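Local atomic coordinates of thioredoxin-like protein (PDB entry 3TY1), a protein that probably binds carbohydrate, as a putative member of the aldose 1-epimerase (galactose mutarotase) family with a beta-supersandwich fold. Residues A[173-178]-A[194-199]; A[204-209]-A[333-338]. All coordinates share one frame; numbering follows the deposited sequence.

Contact 1: residues A[173-178]-A[194-199]; sequences ADLQTL and DVLTNH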
loop_
_atom_site.group_PDB
_atom_site.type_symbol
_atom_site.label_atom_id
_atom_site.label_comp_id
_atom_site.label_asym_id
_atom_site.label_seq_id
_atom_site.Cartn_x
_atom_site.Cartn_y
_atom_site.Cartn_z
ATOM N N ALA A 173 20.472 1.351 2.610
ATOM C CA ALA A 173 20.832 -0.017 3.009
ATOM C C ALA A 173 20.702 -1.020 1.869
ATOM O O ALA A 173 19.993 -0.786 0.887
ATOM C CB ALA A 173 19.948 -0.443 4.167
ATOM N N ASP A 174 21.458 -2.108 1.968
ATOM C CA ASP A 174 21.239 -3.266 1.102
ATOM C C ASP A 174 21.514 -4.504 1.938
ATOM O O ASP A 174 22.554 -5.180 1.820
ATOM C CB ASP A 174 22.039 -3.231 -0.221
ATOM C CG ASP A 174 21.473 -4.221 -1.278
ATOM O OD1 ASP A 174 20.432 -4.896 -0.994
ATOM O OD2 ASP A 174 22.041 -4.318 -2.399
ATOM N N LEU A 175 20.587 -4.747 2.848
ATOM C CA LEU A 175 20.606 -5.909 3.701
ATOM C C LEU A 175 19.693 -6.944 3.072
ATOM O O LEU A 175 18.574 -6.615 2.638
ATOM C CB LEU A 175 20.122 -5.540 5.094
ATOM C CG LEU A 175 21.010 -4.670 5.990
ATOM C CD1 LEU A 175 20.250 -4.490 7.276
ATOM C CD2 LEU A 175 22.402 -5.278 6.229
ATOM N N GLN A 176 20.166 -8.186 2.993
ATOM C CA GLN A 176 19.369 -9.263 2.428
ATOM C C GLN A 176 19.574 -10.530 3.257
ATOM O O GLN A 176 20.700 -10.874 3.582
ATOM C CB GLN A 176 19.769 -9.528 0.970
ATOM C CG GLN A 176 19.835 -8.285 0.074
ATOM C CD GLN A 176 20.120 -8.613 -1.392
ATOM O OE1 GLN A 176 20.086 -9.763 -1.800
ATOM N NE2 GLN A 176 20.362 -7.600 -2.179
ATOM N N THR A 177 18.492 -11.234 3.544
ATOM C CA THR A 177 18.539 -12.452 4.336
ATOM C C THR A 177 18.082 -13.647 3.531
ATOM O O THR A 177 16.956 -13.653 3.043
ATOM C CB THR A 177 17.632 -12.323 5.563
ATOM O OG1 THR A 177 18.058 -11.183 6.303
ATOM C CG2 THR A 177 17.748 -13.592 6.436
ATOM N N LEU A 178 18.974 -14.620 3.351
ATOM C CA LEU A 178 18.608 -15.877 2.717
ATOM C C LEU A 178 18.130 -16.733 3.857
ATOM O O LEU A 178 18.938 -17.291 4.611
ATOM C CB LEU A 178 19.762 -16.522 1.949
ATOM C CG LEU A 178 19.439 -17.831 1.190
ATOM C CD1 LEU A 178 18.273 -17.651 0.211
ATOM C CD2 LEU A 178 20.702 -18.373 0.442
ATOM N N ASP A 194 19.391 -19.234 8.734
ATOM C CA ASP A 194 19.289 -18.003 7.994
ATOM C C ASP A 194 20.670 -17.361 7.901
ATOM O O ASP A 194 21.493 -17.502 8.823
ATOM C CB ASP A 194 18.304 -16.996 8.658
ATOM C CG ASP A 194 16.915 -17.557 8.874
ATOM O OD1 ASP A 194 16.484 -18.505 8.147
ATOM O OD2 ASP A 194 16.242 -17.055 9.813
ATOM N N VAL A 195 20.904 -16.632 6.810
ATOM C CA VAL A 195 22.136 -15.884 6.614
ATOM C C VAL A 195 21.798 -14.451 6.167
ATOM O O VAL A 195 21.262 -14.242 5.089
ATOM C CB VAL A 195 23.088 -16.532 5.562
ATOM C CG1 VAL A 195 24.408 -15.727 5.473
ATOM C CG2 VAL A 195 23.372 -18.016 5.878
ATOM N N LEU A 196 22.080 -13.481 7.025
ATOM C CA LEU A 196 21.926 -12.063 6.707
ATOM C C LEU A 196 23.236 -11.624 6.067
ATOM O O LEU A 196 24.321 -11.922 6.619
ATOM C CB LEU A 196 21.706 -11.260 7.982
ATOM C CG LEU A 196 21.719 -9.729 7.891
ATOM C CD1 LEU A 196 20.524 -9.219 7.131
ATOM C CD2 LEU A 196 21.774 -9.145 9.265
ATOM N N THR A 197 23.153 -10.948 4.929
ATOM C CA THR A 197 24.334 -10.396 4.272
ATOM C C THR A 197 24.159 -8.915 3.985
ATOM O O THR A 197 23.105 -8.462 3.516
ATOM C CB THR A 197 24.685 -11.139 2.974
ATOM O OG1 THR A 197 24.879 -12.518 3.273
ATOM C CG2 THR A 197 25.955 -10.613 2.342
ATOM N N ASN A 198 25.213 -8.157 4.286
ATOM C CA ASN A 198 25.247 -6.738 3.965
ATOM C C ASN A 198 25.886 -6.610 2.589
ATOM O O ASN A 198 27.094 -6.780 2.443
ATOM C CB ASN A 198 26.031 -5.954 5.008
ATOM C CG ASN A 198 26.147 -4.494 4.668
ATOM O OD1 ASN A 198 25.499 -4.012 3.751
ATOM N ND2 ASN A 198 26.932 -3.768 5.437
ATOM N N HIS A 199 25.058 -6.349 1.579
ATOM C CA HIS A 199 25.545 -6.213 0.196
ATOM C C HIS A 199 26.051 -4.819 -0.125
ATOM O O HIS A 199 26.489 -4.577 -1.243
ATOM C CB HIS A 199 24.438 -6.601 -0.800
ATOM C CG HIS A 199 24.100 -8.059 -0.809
ATOM N ND1 HIS A 199 24.431 -8.887 -1.857
ATOM C CD2 HIS A 199 23.429 -8.828 0.077
ATOM C CE1 HIS A 199 24.009 -10.113 -1.603
ATOM N NE2 HIS A 199 23.393 -10.107 -0.436
HETATM O O HOH W 1 23.487 -2.187 3.969
HETATM O O HOH W 2 24.333 -3.000 -2.795
#
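Leu196 lays its CD1 methyl against the hydroxyl of Thr177, with OG1 and CD1 3.3 Å apart, in one of the two close-packed parts of this contact. The pair is non-hydrogen-bonded, and here the two backbones come closest, CA of Thr177 lying 4.2 Å from CA of Leu196. The CG of Leu196 stands anti to its own backbone nitrogen (chi1 171°), which brings CD1 to Thr177 and leaves CD1 4.2 Å from Leu175 CB. On the same face Leu175 CD2 rests on CB of Asn198, and Tyr119 of strand 114-119 touches both Thr177 and Leu196. Between the faces runs the ladder of an antiparallel beta hairpin, strands 173-183 and 189-198, neighbours in the large antiparallel sheet of the supersandwich. Gln176 and Thr197 exchange two backbone bonds, as do Leu178 and Val195, while longer CA-H...O contacts, such as Thr177 CA to Val195 O at 3.3 Å, lie between them.

The second close-packed part is on the opposite face, where the extended Gln176 lays its amide over one face of the His199 ring, the planes 17° apart in an offset stack, with CD 3.6 Å from CD2 of the ring. The NE2 of Gln176 is held by Asp174 OD1 in a nearly straight bond, which fixes the rotation of the amide; Ser168 is a second partner of OD1. Two waters bridge the strands near this end: one gives hydrogen bonds to Asp174 OD2 and to the carbonyl oxygen of His199, and the other, on the Asn198 side, links Asp174 N to Asn198 OD1, while Asn198 ND2 donates to Leu337 O. Pro86 of the second subunit packs on Asp174. The loose part is the pair Leu178 and Val195, both partly exposed, whose side chains do not touch.

Contact 2: residues A[204-209]-A[333-338]; sequences HDYQII and RVKQLQ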
loop_
_atom_site.group_PDB
_atom_site.type_symbol
_atom_site.label_atom_id
_atom_site.label_comp_id
_atom_site.label_asym_id
_atom_site.label_seq_id
_atom_site.Cartn_x
_atom_site.Cartn_y
_atom_site.Cartn_z
ATOM N N HIS A 204 26.511 -1.393 8.119
ATOM C CA HIS A 204 25.150 -1.047 8.456
ATOM C C HIS A 204 24.715 -1.737 9.742
ATOM O O HIS A 204 25.103 -2.889 10.030
ATOM C CB HIS A 204 24.189 -1.356 7.299
ATOM C CG HIS A 204 22.927 -0.574 7.384
ATOM N ND1 HIS A 204 21.924 -0.888 8.276
ATOM C CD2 HIS A 204 22.528 0.548 6.746
ATOM C CE1 HIS A 204 20.960 0.005 8.178
ATOM N NE2 HIS A 204 21.303 0.893 7.263
ATOM N N ASP A 205 23.927 -1.016 10.527
ATOM C CA ASP A 205 23.285 -1.586 11.716
ATOM C C ASP A 205 22.298 -2.706 11.351
ATOM O O ASP A 205 21.758 -2.713 10.258
ATOM C CB ASP A 205 22.477 -0.515 12.479
ATOM C CG ASP A 205 23.338 0.481 13.210
ATOM O OD1 ASP A 205 24.586 0.337 13.283
ATOM O OD2 ASP A 205 22.730 1.423 13.730
ATOM N N TYR A 206 22.117 -3.660 12.259
ATOM C CA TYR A 206 21.050 -4.634 12.125
ATOM C C TYR A 206 20.612 -5.050 13.508
ATOM O O TYR A 206 21.364 -4.897 14.471
ATOM C CB TYR A 206 21.462 -5.836 11.274
ATOM C CG TYR A 206 22.400 -6.839 11.944
ATOM C CD1 TYR A 206 23.793 -6.682 11.895
ATOM C CD2 TYR A 206 21.888 -7.934 12.612
ATOM C CE1 TYR A 206 24.636 -7.623 12.500
ATOM C CE2 TYR A 206 22.705 -8.860 13.213
ATOM C CZ TYR A 206 24.063 -8.714 13.159
ATOM O OH TYR A 206 24.799 -9.674 13.788
ATOM N N GLN A 207 19.365 -5.496 13.582
ATOM C CA GLN A 207 18.768 -6.090 14.763
ATOM C C GLN A 207 17.844 -7.223 14.336
ATOM O O GLN A 207 17.215 -7.129 13.284
ATOM C CB GLN A 207 17.912 -5.096 15.527
ATOM C CG GLN A 207 18.581 -3.823 15.985
ATOM C CD GLN A 207 17.567 -2.889 16.575
ATOM O OE1 GLN A 207 16.910 -2.136 15.837
ATOM N NE2 GLN A 207 17.392 -2.947 17.911
ATOM N N ILE A 208 17.711 -8.256 15.163
ATOM C CA ILE A 208 16.742 -9.341 14.858
ATOM C C ILE A 208 16.213 -9.990 16.120
ATOM O O ILE A 208 16.965 -10.235 17.031
ATOM C CB ILE A 208 17.360 -10.411 13.904
ATOM C CG1 ILE A 208 16.387 -11.559 13.545
ATOM C CG2 ILE A 208 18.692 -10.969 14.477
ATOM C CD1 ILE A 208 15.112 -11.112 12.785
ATOM N N ILE A 209 14.905 -10.287 16.139
ATOM C CA ILE A 209 14.290 -11.083 17.175
ATOM C C ILE A 209 13.540 -12.192 16.416
ATOM O O ILE A 209 12.755 -11.882 15.488
ATOM C CB ILE A 209 13.288 -10.240 18.043
ATOM C CG1 ILE A 209 13.998 -9.099 18.762
ATOM C CG2 ILE A 209 12.534 -11.151 19.007
ATOM C CD1 ILE A 209 13.097 -8.200 19.600
ATOM N N ARG A 333 23.214 -2.637 22.184
ATOM C CA ARG A 333 22.875 -3.970 21.681
ATOM C C ARG A 333 22.689 -4.014 20.150
ATOM O O ARG A 333 22.680 -5.107 19.581
ATOM C CB ARG A 333 21.655 -4.521 22.411
ATOM C CG ARG A 333 21.953 -4.907 23.852
ATOM C CD ARG A 333 20.707 -5.505 24.496
ATOM N NE ARG A 333 19.670 -4.494 24.715
ATOM C CZ ARG A 333 19.585 -3.720 25.797
ATOM N NH1 ARG A 333 20.455 -3.845 26.799
ATOM N NH2 ARG A 333 18.614 -2.822 25.892
ATOM N N VAL A 334 22.571 -2.852 19.486
ATOM C CA VAL A 334 22.476 -2.827 18.026
ATOM C C VAL A 334 23.828 -3.290 17.447
ATOM O O VAL A 334 24.849 -2.706 17.725
ATOM C CB VAL A 334 22.087 -1.439 17.502
ATOM C CG1 VAL A 334 22.136 -1.402 15.982
ATOM C CG2 VAL A 334 20.701 -1.089 17.999
ATOM N N LYS A 335 23.800 -4.360 16.664
ATOM C CA LYS A 335 24.997 -4.950 16.074
ATOM C C LYS A 335 25.247 -4.223 14.762
ATOM O O LYS A 335 24.349 -3.544 14.265
ATOM C CB LYS A 335 24.746 -6.466 15.828
ATOM C CG LYS A 335 24.168 -7.303 17.051
ATOM C CD LYS A 335 25.036 -7.159 18.346
ATOM C CE LYS A 335 24.632 -8.069 19.569
ATOM N NZ LYS A 335 23.523 -7.598 20.497
ATOM N N GLN A 336 26.462 -4.335 14.231
ATOM C CA GLN A 336 26.868 -3.757 12.944
ATOM C C GLN A 336 27.390 -4.879 12.027
ATOM O O GLN A 336 28.042 -5.817 12.504
ATOM C CB GLN A 336 27.972 -2.718 13.160
ATOM C CG GLN A 336 27.512 -1.450 13.901
ATOM C CD GLN A 336 27.342 -1.659 15.400
ATOM O OE1 GLN A 336 28.197 -2.265 16.055
ATOM N NE2 GLN A 336 26.242 -1.148 15.949
ATOM N N LEU A 337 27.103 -4.807 10.730
ATOM C CA LEU A 337 27.582 -5.796 9.769
ATOM C C LEU A 337 28.454 -5.055 8.771
ATOM O O LEU A 337 28.023 -4.076 8.151
ATOM C CB LEU A 337 26.394 -6.507 9.100
ATOM C CG LEU A 337 26.525 -7.914 8.492
ATOM C CD1 LEU A 337 27.253 -8.925 9.393
ATOM C CD2 LEU A 337 25.109 -8.431 8.088
ATOM N N GLN A 338 29.704 -5.502 8.646
ATOM C CA GLN A 338 30.675 -4.858 7.767
ATOM C C GLN A 338 30.333 -5.060 6.295
ATOM O O GLN A 338 29.575 -5.969 5.975
ATOM C CB GLN A 338 32.081 -5.396 8.086
ATOM C CG GLN A 338 32.569 -5.040 9.507
ATOM C CD GLN A 338 32.520 -3.548 9.769
ATOM O OE1 GLN A 338 31.884 -3.089 10.717
ATOM N NE2 GLN A 338 33.120 -2.788 8.887
#
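Backbone hydrogen bonds first tie His204 to Leu337 and Tyr206 to Lys335, making the short strand 335-337 an antiparallel edge partner for the beginning of strand 204-214. The His204–Leu337 bonds are a matched pair, whereas the second rung is uneven: Tyr206 N reaches Lys335 O at 3.0 Å from above the carbonyl plane, and the return bond from Lys335 N to Tyr206 O is weak. The two strands are strongly splayed, at 126° between their directions.

Carbon packing comes next. Lys335 places CB over one face of the Tyr206 ring, 3.8 Å from its centroid, in a CH-pi contact offset toward the rim. Tyr206 takes the crowded chi1 of 75°, between its nitrogen and carbonyl carbon, which turns the ring back across the neighbouring strand; CD1 also touches Leu337 CB. Elsewhere both methyls of Val334 lie against polar groups: CG1 is 3.6 Å from Asp205 CG, and CG2 meets the amide end of Gln207, whose NE2 is bonded to Ser320.

Polar side chains form the third group. Asp205 and Gln336 run side by side, with a long, weak and doubtful bond from NE2 to OD1, since Gln336 takes two conformations. Two more bonds stay within their own segments: the bent Lys335 chain curls back so that NZ meets Arg333 O on a lone pair, Thr319 O being another acceptor, and His204 ND1 donates to Asp205 O, 2.7 Å away.

This chemistry suggests a junction held largely by main-chain bonds and aliphatic carbon over an aromatic face, with the lysine ammonium drawn away to carbonyl oxygens and the weak Asp205–Gln336 pair probably adding little.

How the contacts relate
Contacts 1 and 2 follow each other along the chain, their centres about 11 Å apart, and strand 189-198 leads on to strand 204-214. They belong to different sheets, and they meet directly. Asn198 ND2 is 2.9 Å from Leu337 O, a probable hydrogen bond joining the open end of the hairpin in contact 1 to strand 335-337 of contact 2; Leu196 CD2 packs 3.6 Å from Tyr206 CD2. The two centres each lie about 17 Å from that of the chain, on the same side. A sulfate ion, probably from the crystallisation liquor, sits about 4 Å from the His204 side chain, which also touches Leu175 and Asn198.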